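Local coordinates for phenol hydroxylase component phN (PDB 3U52), which probably hydroxylates phenol and related aromatic substrates at a carboxylate-bridged di-iron centre, as the large subunit of the oxygenase component of a bacterial multicomponent monooxygenase, at residues R120-A125 / V129-Q134; K287-S292 / E296-Q301; H330-L335 / E363-T368. One frame throughout, in Å; residues are numbered along the deposited sequence.

Contact 1: residues R120-A125 / V129-Q134; sequences RQFSGA and VACQMQ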
ATOM      1  N   ARG A 120      10.293  32.639  -3.796  1.00 24.45           N
ATOM      2  CA  ARG A 120      10.589  33.674  -4.809  1.00 22.98           C
ATOM      3  C   ARG A 120      11.365  34.921  -4.250  1.00 23.07           C
ATOM      4  O   ARG A 120      12.075  35.593  -4.996  1.00 23.80           O
ATOM      5  CB  ARG A 120       9.284  34.110  -5.502  1.00 22.40           C
ATOM      6  CG  ARG A 120       9.416  35.348  -6.396  1.00 18.56           C
ATOM      7  CD  ARG A 120      10.267  35.038  -7.664  1.00 22.63           C
ATOM      8  NE  ARG A 120      10.392  36.214  -8.528  1.00 17.84           N
ATOM      9  CZ  ARG A 120      11.166  37.263  -8.275  1.00 20.17           C
ATOM     10  NH1 ARG A 120      11.968  37.315  -7.184  1.00 18.24           N
ATOM     11  NH2 ARG A 120      11.147  38.265  -9.150  1.00 22.40           N
ATOM     12  N   GLN A 121      11.249  35.237  -2.964  1.00 23.45           N
ATOM     13  CA  GLN A 121      11.713  36.568  -2.470  1.00 24.66           C
ATOM     14  C   GLN A 121      13.157  36.714  -2.120  1.00 24.16           C
ATOM     15  O   GLN A 121      13.631  37.850  -2.091  1.00 24.05           O
ATOM     16  CB  GLN A 121      10.935  37.066  -1.245  1.00 24.75           C
ATOM     17  CG  GLN A 121       9.465  37.194  -1.410  1.00 27.88           C
ATOM     18  CD  GLN A 121       9.050  37.842  -2.682  1.00 30.91           C
ATOM     19  OE1 GLN A 121       9.510  38.972  -3.065  1.00 33.37           O
ATOM     20  NE2 GLN A 121       8.148  37.150  -3.377  1.00 30.63           N
ATOM     21  N   PHE A 122      13.832  35.598  -1.795  1.00 24.33           N
ATOM     22  CA  PHE A 122      15.213  35.624  -1.292  1.00 24.98           C
ATOM     23  C   PHE A 122      16.172  35.657  -2.456  1.00 25.14           C
ATOM     24  O   PHE A 122      15.965  34.915  -3.435  1.00 24.70           O
ATOM     25  CB  PHE A 122      15.526  34.394  -0.414  1.00 25.37           C
ATOM     26  CG  PHE A 122      14.782  34.375   0.870  1.00 24.52           C
ATOM     27  CD1 PHE A 122      14.793  35.504   1.702  1.00 24.21           C
ATOM     28  CD2 PHE A 122      14.087  33.256   1.266  1.00 24.18           C
ATOM     29  CE1 PHE A 122      14.139  35.534   2.904  1.00 24.74           C
ATOM     30  CE2 PHE A 122      13.390  33.271   2.474  1.00 27.94           C
ATOM     31  CZ  PHE A 122      13.414  34.428   3.301  1.00 27.42           C
ATOM     32  N   SER A 123      17.203  36.493  -2.373  1.00 24.32           N
ATOM     33  CA  SER A 123      18.157  36.566  -3.448  1.00 25.43           C
ATOM     34  C   SER A 123      19.128  35.441  -3.398  1.00 26.53           C
ATOM     35  O   SER A 123      19.884  35.249  -4.351  1.00 26.27           O
ATOM     36  CB  SER A 123      18.897  37.916  -3.532  1.00 26.18           C
ATOM     37  OG  SER A 123      19.542  38.279  -2.313  1.00 29.27           O
ATOM     38  N   GLY A 124      19.127  34.667  -2.312  1.00 25.56           N
ATOM     39  CA  GLY A 124      20.043  33.517  -2.260  1.00 24.78           C
ATOM     40  C   GLY A 124      19.408  32.293  -2.895  1.00 25.42           C
ATOM     41  O   GLY A 124      18.359  31.824  -2.422  1.00 24.91           O
ATOM     42  N   ALA A 125      20.032  31.774  -3.957  1.00 24.79           N
ATOM     43  CA  ALA A 125      19.428  30.711  -4.768  1.00 24.03           C
ATOM     44  C   ALA A 125      19.246  29.476  -3.917  1.00 24.16           C
ATOM     45  O   ALA A 125      18.264  28.771  -4.061  1.00 25.46           O
ATOM     46  CB  ALA A 125      20.274  30.390  -6.008  1.00 22.40           C
ATOM     47  N   VAL A 129      15.578  27.371  -3.211  1.00 20.95           N
ATOM     48  CA  VAL A 129      15.291  25.946  -3.426  1.00 22.67           C
ATOM     49  C   VAL A 129      14.792  25.217  -2.142  1.00 21.74           C
ATOM     50  O   VAL A 129      13.884  24.409  -2.218  1.00 20.99           O
ATOM     51  CB  VAL A 129      16.525  25.200  -3.970  1.00 22.77           C
ATOM     52  CG1 VAL A 129      16.195  23.704  -4.234  1.00 25.55           C
ATOM     53  CG2 VAL A 129      16.964  25.847  -5.267  1.00 29.20           C
ATOM     54  N   ALA A 130      15.404  25.467  -0.989  1.00 21.29           N
ATOM     55  CA  ALA A 130      14.945  24.810   0.269  1.00 20.82           C
ATOM     56  C   ALA A 130      13.489  25.191   0.529  1.00 20.79           C
ATOM     57  O   ALA A 130      12.665  24.324   0.878  1.00 21.14           O
ATOM     58  CB  ALA A 130      15.809  25.240   1.447  1.00 20.14           C
ATOM     59  N   CYS A 131      13.171  26.485   0.366  1.00 20.70           N
ATOM     60  CA  CYS A 131      11.799  26.983   0.611  1.00 19.96           C
ATOM     61  C   CYS A 131      10.794  26.401  -0.344  1.00 18.75           C
ATOM     62  O   CYS A 131       9.668  26.108   0.046  1.00 18.35           O
ATOM     63  CB  CYS A 131      11.706  28.515   0.561  1.00 21.78           C
ATOM     64  SG  CYS A 131      12.516  29.248   1.970  1.00 22.57           S
ATOM     65  N   GLN A 132      11.188  26.248  -1.605  1.00 17.33           N
ATOM     66  CA  GLN A 132      10.277  25.689  -2.598  1.00 19.03           C
ATOM     67  C   GLN A 132      10.017  24.203  -2.337  1.00 18.42           C
ATOM     68  O   GLN A 132       8.936  23.712  -2.605  1.00 19.30           O
ATOM     69  CB  GLN A 132      10.851  25.828  -3.983  1.00 19.63           C
ATOM     70  CG  GLN A 132      10.858  27.276  -4.518  1.00 22.44           C
ATOM     71  CD  GLN A 132      11.529  27.340  -5.891  1.00 26.89           C
ATOM     72  OE1 GLN A 132      11.778  26.302  -6.530  1.00 31.54           O
ATOM     73  NE2 GLN A 132      11.883  28.539  -6.311  1.00 26.88           N
ATOM     74  N   MET A 133      11.025  23.462  -1.922  1.00 19.98           N
ATOM     75  CA  MET A 133      10.805  22.039  -1.623  1.00 20.53           C
ATOM     76  C   MET A 133       9.897  21.908  -0.400  1.00 19.79           C
ATOM     77  O   MET A 133       9.008  21.053  -0.393  1.00 18.93           O
ATOM     78  CB  MET A 133      12.094  21.327  -1.399  1.00 22.54           C
ATOM     79  CG  MET A 133      11.971  19.879  -1.873  1.00 30.65           C
ATOM     80  SD  MET A 133      13.573  18.982  -1.731  1.00 41.43           S
ATOM     81  CE  MET A 133      14.286  19.506  -3.317  1.00 39.70           C
ATOM     82  N   GLN A 134      10.058  22.814   0.585  1.00 17.86           N
ATOM     83  CA  GLN A 134       9.134  22.865   1.707  1.00 17.77           C
ATOM     84  C   GLN A 134       7.693  23.201   1.243  1.00 17.11           C
ATOM     85  O   GLN A 134       6.736  22.525   1.613  1.00 13.79           O
ATOM     86  CB  GLN A 134       9.625  23.829   2.804  1.00 19.31           C
ATOM     87  CG  GLN A 134       8.598  24.001   3.868  1.00 20.74           C
ATOM     88  CD  GLN A 134       9.109  23.763   5.249  1.00 24.71           C
ATOM     89  OE1 GLN A 134      10.319  23.740   5.495  1.00 24.70           O
ATOM     90  NE2 GLN A 134       8.172  23.568   6.186  1.00 25.82           N
TER
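Cys131 and Phe122 meet at the rim of the aromatic ring: the sulfur SG lies 4.1 Å from CE2 of Phe122, close to the ring plane, and 5.4 Å from the ring centroid. At 85° off the ring normal this is an edge-on sulfur-aromatic contact, in which the thiol faces the C-H rim and not the pi cloud. Phe122 holds CG anti to its carbonyl carbon (chi1 -68°), and Cys131 sets SG the same way, which brings CE2 and SG together between the two segments. The second point of contact is backbone: Val129 N donates to Ala125 O over 3.1 Å with an N-H...O angle of 166°, the ordinary i to i+4 bond in the first turn of the helix that follows Gly124 at the N-cap. CG2 of Val129 lies against the same oxygen, 3.4 Å from Ala125 O.

Further out, Gln132 NE2 bonds back to Gly119 O and Arg128 NH2 to Phe122 O, tying the new helix to the chain that leads into it. Phe122 also meets the ring of Phe188 and sits beside a bound xenon. The whole is a tight helix-to-helix turn, joining the end of helix 105-121 to the start of helix 125-155; helix 187-216 packs on it through Leu191, which touches both Phe122 and Cys131.

Contact 2: residues K287-S292 / E296-Q301; sequences KVMSWS and EVYYEQ
Met289 holds CG between its backbone N and carbonyl carbon (chi1 68°) and then bends at chi3 (116°), a course that turns CE toward Tyr298. Tyr298 answers with CG anti to its carbonyl carbon (chi1 -63°), presenting the rim of its ring. The methyl CE of Met289 comes to 4.1 Å from CE1 of Tyr298, near the ring plane, so the methionine touches the phenol at its edge. One face of that ring is already taken by the neighbouring Val297, whose CG1 stands 4.1 Å above the plane over its centre.

Along the backbone, Glu296 N donates to Ser292 O over 3.0 Å, a regular alpha-helical i to i+4 bond in the first turn. CB of Glu296 packs against the same acceptor, 3.2 Å from Ser292 O, while its chain is extended beyond CG. A turn later the spacing widens: Gln301 N reaches Glu296 O at 3.0 Å, an i to i+5 bond of pi-type.

Helix 187-216 packs against the pair through Val208, which touches both Met289 and Tyr298. At the N-cap, Ser290 OG caps a backbone N of the first turn, and Glu293 OE1 bonds back to Ser290 N. The arrangement is a capping-box helix start, with Met289 of the preceding loop packed on Tyr298, in a helix carrying a pi-type turn.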
ATOM      1  N   LYS A 287      -4.932   7.483  26.417  1.00 22.97           N
ATOM      2  CA  LYS A 287      -4.016   8.598  26.614  1.00 24.68           C
ATOM      3  C   LYS A 287      -2.603   8.204  26.214  1.00 25.76           C
ATOM      4  O   LYS A 287      -2.190   7.062  26.442  1.00 26.99           O
ATOM      5  CB  LYS A 287      -3.985   9.059  28.091  1.00 24.08           C
ATOM      6  CG  LYS A 287      -5.341   9.300  28.771  1.00 23.12           C
ATOM      7  CD  LYS A 287      -6.163  10.482  28.151  1.00 23.04           C
ATOM      8  CE  LYS A 287      -7.595  10.493  28.733  1.00 20.55           C
ATOM      9  NZ  LYS A 287      -8.472  11.514  27.995  1.00 25.81           N
ATOM     10  N   VAL A 288      -1.867   9.145  25.638  1.00 26.25           N
ATOM     11  CA  VAL A 288      -0.449   8.952  25.285  1.00 27.86           C
ATOM     12  C   VAL A 288       0.425   9.434  26.462  1.00 28.28           C
ATOM     13  O   VAL A 288       1.209   8.682  27.052  1.00 29.29           O
ATOM     14  CB  VAL A 288      -0.053   9.733  23.986  1.00 28.32           C
ATOM     15  CG1 VAL A 288       1.418   9.405  23.571  1.00 30.83           C
ATOM     16  CG2 VAL A 288      -0.987   9.397  22.850  1.00 29.15           C
ATOM     17  N   MET A 289       0.295  10.701  26.781  1.00 26.47           N
ATOM     18  CA  MET A 289       1.008  11.326  27.890  1.00 25.69           C
ATOM     19  C   MET A 289       0.195  12.578  28.182  1.00 23.71           C
ATOM     20  O   MET A 289      -0.733  12.893  27.418  1.00 24.52           O
ATOM     21  CB  MET A 289       2.446  11.684  27.529  1.00 26.85           C
ATOM     22  CG  MET A 289       2.594  12.797  26.506  1.00 30.92           C
ATOM     23  SD  MET A 289       4.281  12.983  25.843  1.00 37.82           S
ATOM     24  CE  MET A 289       3.850  12.565  24.146  1.00 38.27           C
ATOM     25  N   SER A 290       0.484  13.251  29.280  1.00 21.43           N
ATOM     26  CA  SER A 290      -0.290  14.447  29.573  1.00 20.66           C
ATOM     27  C   SER A 290       0.338  15.622  28.844  1.00 20.57           C
ATOM     28  O   SER A 290       1.509  15.546  28.434  1.00 19.54           O
ATOM     29  CB  SER A 290      -0.303  14.720  31.071  1.00 19.73           C
ATOM     30  OG  SER A 290       1.020  14.974  31.544  1.00 20.33           O
ATOM     31  N   TRP A 291      -0.402  16.729  28.719  1.00 19.99           N
ATOM     32  CA  TRP A 291       0.186  17.955  28.167  1.00 19.59           C
ATOM     33  C   TRP A 291       1.381  18.378  29.005  1.00 19.74           C
ATOM     34  O   TRP A 291       2.426  18.799  28.495  1.00 19.42           O
ATOM     35  CB  TRP A 291      -0.834  19.095  28.153  1.00 20.06           C
ATOM     36  CG  TRP A 291      -0.175  20.433  27.869  1.00 18.09           C
ATOM     37  CD1 TRP A 291       0.060  21.421  28.745  1.00 20.23           C
ATOM     38  CD2 TRP A 291       0.325  20.887  26.596  1.00 18.67           C
ATOM     39  NE1 TRP A 291       0.689  22.488  28.115  1.00 20.76           N
ATOM     40  CE2 TRP A 291       0.853  22.178  26.789  1.00 18.82           C
ATOM     41  CE3 TRP A 291       0.385  20.315  25.316  1.00 19.59           C
ATOM     42  CZ2 TRP A 291       1.422  22.925  25.739  1.00 16.47           C
ATOM     43  CZ3 TRP A 291       0.938  21.051  24.277  1.00 20.05           C
ATOM     44  CH2 TRP A 291       1.442  22.340  24.492  1.00 19.75           C
ATOM     45  N   SER A 292       1.255  18.258  30.316  1.00 19.26           N
ATOM     46  CA  SER A 292       2.324  18.689  31.193  1.00 20.95           C
ATOM     47  C   SER A 292       3.664  17.895  30.890  1.00 21.32           C
ATOM     48  O   SER A 292       4.767  18.469  30.760  1.00 21.40           O
ATOM     49  CB  SER A 292       1.830  18.465  32.624  1.00 21.57           C
ATOM     50  OG  SER A 292       2.893  18.736  33.500  1.00 28.36           O
ATOM     51  N   GLU A 296       7.110  19.490  29.175  1.00 22.41           N
ATOM     52  CA  GLU A 296       8.335  19.288  29.905  1.00 23.20           C
ATOM     53  C   GLU A 296       9.450  18.628  29.070  1.00 23.41           C
ATOM     54  O   GLU A 296      10.629  19.020  29.138  1.00 24.17           O
ATOM     55  CB  GLU A 296       7.986  18.437  31.107  1.00 23.41           C
ATOM     56  CG  GLU A 296       9.019  18.483  32.196  1.00 31.21           C
ATOM     57  CD  GLU A 296       8.489  17.886  33.509  1.00 39.21           C
ATOM     58  OE1 GLU A 296       9.287  17.176  34.167  1.00 44.75           O
ATOM     59  OE2 GLU A 296       7.287  18.100  33.853  1.00 40.62           O
ATOM     60  N   VAL A 297       9.097  17.630  28.276  1.00 22.72           N
ATOM     61  CA  VAL A 297      10.083  16.961  27.447  1.00 23.45           C
ATOM     62  C   VAL A 297      10.413  17.761  26.199  1.00 23.60           C
ATOM     63  O   VAL A 297      11.574  18.012  25.897  1.00 24.62           O
ATOM     64  CB  VAL A 297       9.585  15.537  27.081  1.00 24.41           C
ATOM     65  CG1 VAL A 297      10.556  14.833  26.082  1.00 26.12           C
ATOM     66  CG2 VAL A 297       9.412  14.742  28.379  1.00 26.00           C
ATOM     67  N   TYR A 298       9.395  18.181  25.464  1.00 22.18           N
ATOM     68  CA  TYR A 298       9.643  18.754  24.161  1.00 22.57           C
ATOM     69  C   TYR A 298      10.059  20.208  24.221  1.00 21.19           C
ATOM     70  O   TYR A 298      10.824  20.652  23.385  1.00 21.64           O
ATOM     71  CB  TYR A 298       8.458  18.533  23.213  1.00 22.56           C
ATOM     72  CG  TYR A 298       8.260  17.067  22.986  1.00 26.15           C
ATOM     73  CD1 TYR A 298       7.142  16.417  23.473  1.00 27.85           C
ATOM     74  CD2 TYR A 298       9.228  16.318  22.318  1.00 26.25           C
ATOM     75  CE1 TYR A 298       6.979  15.051  23.280  1.00 31.86           C
ATOM     76  CE2 TYR A 298       9.084  14.963  22.125  1.00 31.20           C
ATOM     77  CZ  TYR A 298       7.962  14.331  22.606  1.00 33.80           C
ATOM     78  OH  TYR A 298       7.810  12.966  22.410  1.00 35.65           O
ATOM     79  N   TYR A 299       9.565  20.953  25.193  1.00 20.18           N
ATOM     80  CA  TYR A 299       9.992  22.320  25.277  1.00 20.03           C
ATOM     81  C   TYR A 299      10.988  22.491  26.390  1.00 20.83           C
ATOM     82  O   TYR A 299      12.075  23.018  26.142  1.00 21.23           O
ATOM     83  CB  TYR A 299       8.832  23.347  25.439  1.00 19.82           C
ATOM     84  CG  TYR A 299       9.419  24.742  25.507  1.00 20.58           C
ATOM     85  CD1 TYR A 299       9.631  25.380  26.741  1.00 18.92           C
ATOM     86  CD2 TYR A 299       9.866  25.384  24.336  1.00 20.17           C
ATOM     87  CE1 TYR A 299      10.260  26.617  26.810  1.00 22.61           C
ATOM     88  CE2 TYR A 299      10.490  26.612  24.403  1.00 21.55           C
ATOM     89  CZ  TYR A 299      10.699  27.216  25.626  1.00 23.59           C
ATOM     90  OH  TYR A 299      11.289  28.482  25.636  1.00 25.43           O
ATOM     91  N   GLU A 300      10.664  22.118  27.619  1.00 20.29           N
ATOM     92  CA  GLU A 300      11.597  22.489  28.706  1.00 21.77           C
ATOM     93  C   GLU A 300      12.992  21.816  28.534  1.00 22.16           C
ATOM     94  O   GLU A 300      14.019  22.478  28.641  1.00 23.24           O
ATOM     95  CB  GLU A 300      11.001  22.227  30.091  1.00 21.25           C
ATOM     96  CG  GLU A 300       9.872  23.202  30.426  1.00 23.90           C
ATOM     97  CD  GLU A 300       9.260  22.953  31.790  1.00 31.13           C
ATOM     98  OE1 GLU A 300       8.017  22.961  31.901  1.00 31.06           O
ATOM     99  OE2 GLU A 300      10.027  22.732  32.741  1.00 32.41           O
ATOM    100  N   GLN A 301      13.018  20.529  28.198  1.00 21.49           N
ATOM    101  CA  GLN A 301      14.289  19.818  28.031  1.00 22.16           C
ATOM    102  C   GLN A 301      14.927  20.095  26.693  1.00 22.31           C
ATOM    103  O   GLN A 301      16.034  20.657  26.627  1.00 22.29           O
ATOM    104  CB  GLN A 301      14.090  18.318  28.285  1.00 22.02           C
ATOM    105  CG  GLN A 301      13.791  18.054  29.783  1.00 26.50           C
ATOM    106  CD  GLN A 301      13.464  16.603  30.145  1.00 32.41           C
ATOM    107  OE1 GLN A 301      13.482  15.673  29.301  1.00 32.81           O
ATOM    108  NE2 GLN A 301      13.154  16.401  31.428  1.00 33.49           N
TER

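Contact 3: residues H330-L335 / E363-T368; sequences HLSHQL and EKYPDT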
ATOM      1  N   HIS A 330      -2.397  23.740  34.064  1.00 20.70           N
ATOM      2  CA  HIS A 330      -3.745  24.381  34.057  1.00 20.33           C
ATOM      3  C   HIS A 330      -4.392  24.389  32.684  1.00 20.10           C
ATOM      4  O   HIS A 330      -5.610  24.240  32.549  1.00 18.75           O
ATOM      5  CB  HIS A 330      -3.603  25.835  34.523  1.00 19.46           C
ATOM      6  CG  HIS A 330      -3.286  25.971  35.989  1.00 19.25           C
ATOM      7  ND1 HIS A 330      -4.217  25.724  36.977  1.00 20.61           N
ATOM      8  CD2 HIS A 330      -2.143  26.305  36.626  1.00 21.86           C
ATOM      9  CE1 HIS A 330      -3.663  25.917  38.160  1.00 23.67           C
ATOM     10  NE2 HIS A 330      -2.408  26.278  37.974  1.00 22.52           N
ATOM     11  N   LEU A 331      -3.553  24.538  31.657  1.00 21.37           N
ATOM     12  CA  LEU A 331      -3.990  24.844  30.271  1.00 22.69           C
ATOM     13  C   LEU A 331      -5.110  23.959  29.705  1.00 21.40           C
ATOM     14  O   LEU A 331      -6.166  24.463  29.263  1.00 21.94           O
ATOM     15  CB  LEU A 331      -2.806  24.732  29.346  1.00 22.86           C
ATOM     16  CG  LEU A 331      -2.741  25.729  28.233  1.00 28.62           C
ATOM     17  CD1 LEU A 331      -2.717  27.199  28.807  1.00 27.50           C
ATOM     18  CD2 LEU A 331      -1.416  25.444  27.518  1.00 30.09           C
ATOM     19  N   SER A 332      -4.901  22.657  29.721  1.00 20.15           N
ATOM     20  CA  SER A 332      -5.879  21.749  29.101  1.00 20.07           C
ATOM     21  C   SER A 332      -7.230  21.777  29.805  1.00 18.75           C
ATOM     22  O   SER A 332      -8.279  21.708  29.168  1.00 18.76           O
ATOM     23  CB  SER A 332      -5.306  20.334  29.023  1.00 20.55           C
ATOM     24  OG  SER A 332      -5.271  19.728  30.298  1.00 21.83           O
ATOM     25  N   HIS A 333      -7.205  21.931  31.123  1.00 18.60           N
ATOM     26  CA  HIS A 333      -8.425  21.964  31.936  1.00 18.09           C
ATOM     27  C   HIS A 333      -9.229  23.286  31.735  1.00 17.81           C
ATOM     28  O   HIS A 333     -10.451  23.260  31.596  1.00 17.17           O
ATOM     29  CB  HIS A 333      -8.038  21.780  33.414  1.00 17.89           C
ATOM     30  CG  HIS A 333      -7.019  20.685  33.638  1.00 18.14           C
ATOM     31  ND1 HIS A 333      -7.273  19.360  33.328  1.00 16.62           N
ATOM     32  CD2 HIS A 333      -5.737  20.738  34.081  1.00 13.56           C
ATOM     33  CE1 HIS A 333      -6.197  18.635  33.595  1.00 17.38           C
ATOM     34  NE2 HIS A 333      -5.256  19.442  34.061  1.00 19.50           N
ATOM     35  N   GLN A 334      -8.534  24.429  31.715  1.00 17.98           N
ATOM     36  CA  GLN A 334      -9.164  25.722  31.381  1.00 17.87           C
ATOM     37  C   GLN A 334      -9.828  25.702  29.991  1.00 17.90           C
ATOM     38  O   GLN A 334     -10.982  26.150  29.807  1.00 18.47           O
ATOM     39  CB  GLN A 334      -8.115  26.851  31.458  1.00 18.07           C
ATOM     40  CG  GLN A 334      -7.600  27.102  32.871  1.00 20.40           C
ATOM     41  CD  GLN A 334      -6.376  28.023  32.926  1.00 21.64           C
ATOM     42  OE1 GLN A 334      -5.536  28.047  32.022  1.00 22.15           O
ATOM     43  NE2 GLN A 334      -6.270  28.779  34.029  1.00 23.37           N
ATOM     44  N   LEU A 335      -9.146  25.148  29.006  1.00 18.09           N
ATOM     45  CA  LEU A 335      -9.689  25.124  27.669  1.00 19.05           C
ATOM     46  C   LEU A 335     -10.857  24.135  27.532  1.00 18.21           C
ATOM     47  O   LEU A 335     -11.832  24.428  26.845  1.00 16.64           O
ATOM     48  CB  LEU A 335      -8.577  24.795  26.664  1.00 20.33           C
ATOM     49  CG  LEU A 335      -7.828  26.068  26.300  1.00 24.21           C
ATOM     50  CD1 LEU A 335      -6.433  25.651  26.057  1.00 29.91           C
ATOM     51  CD2 LEU A 335      -8.488  26.571  25.027  1.00 25.75           C
ATOM     52  N   GLU A 363      -3.498  12.034  38.989  1.00 26.90           N
ATOM     53  CA  GLU A 363      -2.118  11.542  38.919  1.00 28.66           C
ATOM     54  C   GLU A 363      -1.180  12.401  38.045  1.00 26.81           C
ATOM     55  O   GLU A 363      -0.079  12.751  38.463  1.00 26.58           O
ATOM     56  CB  GLU A 363      -2.168  10.098  38.408  1.00 29.94           C
ATOM     57  CG  GLU A 363      -0.936   9.277  38.616  1.00 37.32           C
ATOM     58  CD  GLU A 363      -1.101   7.923  37.937  1.00 46.61           C
ATOM     59  OE1 GLU A 363      -1.764   7.025  38.539  1.00 49.61           O
ATOM     60  OE2 GLU A 363      -0.600   7.777  36.783  1.00 50.77           O
ATOM     61  N   LYS A 364      -1.612  12.763  36.847  1.00 25.43           N
ATOM     62  CA  LYS A 364      -0.776  13.625  35.989  1.00 24.35           C
ATOM     63  C   LYS A 364      -0.688  15.080  36.464  1.00 24.15           C
ATOM     64  O   LYS A 364       0.297  15.761  36.174  1.00 24.10           O
ATOM     65  CB  LYS A 364      -1.228  13.532  34.525  1.00 24.36           C
ATOM     66  CG  LYS A 364      -1.124  12.100  33.876  1.00 23.99           C
ATOM     67  CD  LYS A 364       0.280  11.529  33.953  1.00 28.22           C
ATOM     68  CE  LYS A 364       0.371  10.119  33.406  1.00 29.51           C
ATOM     69  NZ  LYS A 364       1.755   9.626  33.652  1.00 32.78           N
ATOM     70  N   TYR A 365      -1.721  15.546  37.182  1.00 23.42           N
ATOM     71  CA  TYR A 365      -1.837  16.914  37.680  1.00 23.66           C
ATOM     72  C   TYR A 365      -2.033  16.958  39.221  1.00 24.97           C
ATOM     73  O   TYR A 365      -3.101  17.377  39.718  1.00 23.74           O
ATOM     74  CB  TYR A 365      -2.976  17.646  36.937  1.00 22.10           C
ATOM     75  CG  TYR A 365      -2.683  17.784  35.484  1.00 22.64           C
ATOM     76  CD1 TYR A 365      -3.157  16.851  34.574  1.00 20.78           C
ATOM     77  CD2 TYR A 365      -1.891  18.821  35.002  1.00 21.50           C
ATOM     78  CE1 TYR A 365      -2.843  16.946  33.206  1.00 20.05           C
ATOM     79  CE2 TYR A 365      -1.612  18.931  33.621  1.00 19.34           C
ATOM     80  CZ  TYR A 365      -2.075  17.990  32.751  1.00 18.29           C
ATOM     81  OH  TYR A 365      -1.805  18.060  31.392  1.00 20.62           O
ATOM     82  N   PRO A 366      -1.024  16.474  39.988  1.00 25.82           N
ATOM     83  CA  PRO A 366      -1.245  16.300  41.441  1.00 26.99           C
ATOM     84  C   PRO A 366      -1.469  17.584  42.274  1.00 28.34           C
ATOM     85  O   PRO A 366      -2.130  17.543  43.335  1.00 28.69           O
ATOM     86  CB  PRO A 366       0.043  15.580  41.892  1.00 28.13           C
ATOM     87  CG  PRO A 366       1.092  15.968  40.842  1.00 26.42           C
ATOM     88  CD  PRO A 366       0.318  16.009  39.567  1.00 25.30           C
ATOM     89  N   ASP A 367      -0.961  18.703  41.777  1.00 28.62           N
ATOM     90  CA  ASP A 367      -1.004  19.984  42.462  1.00 29.89           C
ATOM     91  C   ASP A 367      -2.206  20.868  42.067  1.00 28.73           C
ATOM     92  O   ASP A 367      -2.409  21.912  42.706  1.00 28.31           O
ATOM     93  CB  ASP A 367       0.267  20.793  42.145  1.00 30.80           C
ATOM     94  CG  ASP A 367       1.549  20.036  42.459  1.00 37.27           C
ATOM     95  OD1 ASP A 367       1.788  19.775  43.656  1.00 44.84           O
ATOM     96  OD2 ASP A 367       2.330  19.710  41.514  1.00 44.32           O
ATOM     97  N   THR A 368      -2.933  20.508  40.986  1.00 26.75           N
ATOM     98  CA  THR A 368      -4.015  21.370  40.436  1.00 25.49           C
ATOM     99  C   THR A 368      -5.375  20.709  40.135  1.00 25.01           C
ATOM    100  O   THR A 368      -6.412  21.359  40.295  1.00 24.27           O
ATOM    101  CB  THR A 368      -3.573  22.055  39.133  1.00 25.67           C
ATOM    102  OG1 THR A 368      -3.193  21.051  38.168  1.00 26.03           O
ATOM    103  CG2 THR A 368      -2.371  23.001  39.386  1.00 25.69           C
TER
HETATM  104  O   HOH W   1      -2.656  21.276  31.237  1.00 24.91           O
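Tyr365 and His333 form a T-shaped, edge-to-face aromatic pair that packs the loop after helix 355-364 against the first turn of helix 331-342. From CB, 4.1 Å from His333 NE2, the tyrosine runs out with CG anti to its carbonyl carbon (chi1 -64°), which lays one ring face beneath the histidine. CG and CD1 each lie 3.4 Å from His333 NE2, and this nitrogen stands 3.2 Å above the centre of the tyrosine ring; CD1 and CE1 also meet His333 CE1. The planes are turned 87° apart. At the tip, OH accepts from Ser292 N, shares a weak bond with a water that accepts from Ser332 N, and lies 4.0 Å from Ser332 OG, itself bonded to Asp281.

With a leucine in its place, the imidazole edge would probably lose its aromatic face, and Ser292 N the hydroxyl that receives it.

His333 is also held by a hydrogen bond between ND1 and Tyr282 OH, and its ring stacks with Tyr373. Tyr373 OH also holds His330 ND1. Thr368, whose OG1 is bonded to His329 O, turns its methyl to this second imidazole, CG2 lying 3.4 Å from His330 CE1.

The three contacts follow one another along the chain without overlap. Contact 1 joins helices 105-121 and 125-155, the latter carrying iron ligands Glu138 and His141 further along, and it lies about 34 Å, centre to centre, from contact 2 and 42 Å from contact 3, which is across the chain's centre. Contacts 2 and 3 are neighbours, their centres about 13 Å apart, and they touch directly where the start of helix 291-310 meets the loop after helix 355-364 and the start of helix 331-342. Helix 187-216, which supplies iron ligand Glu199, packs on both contact 1 and contact 2 and thus spans the distance between these two regions.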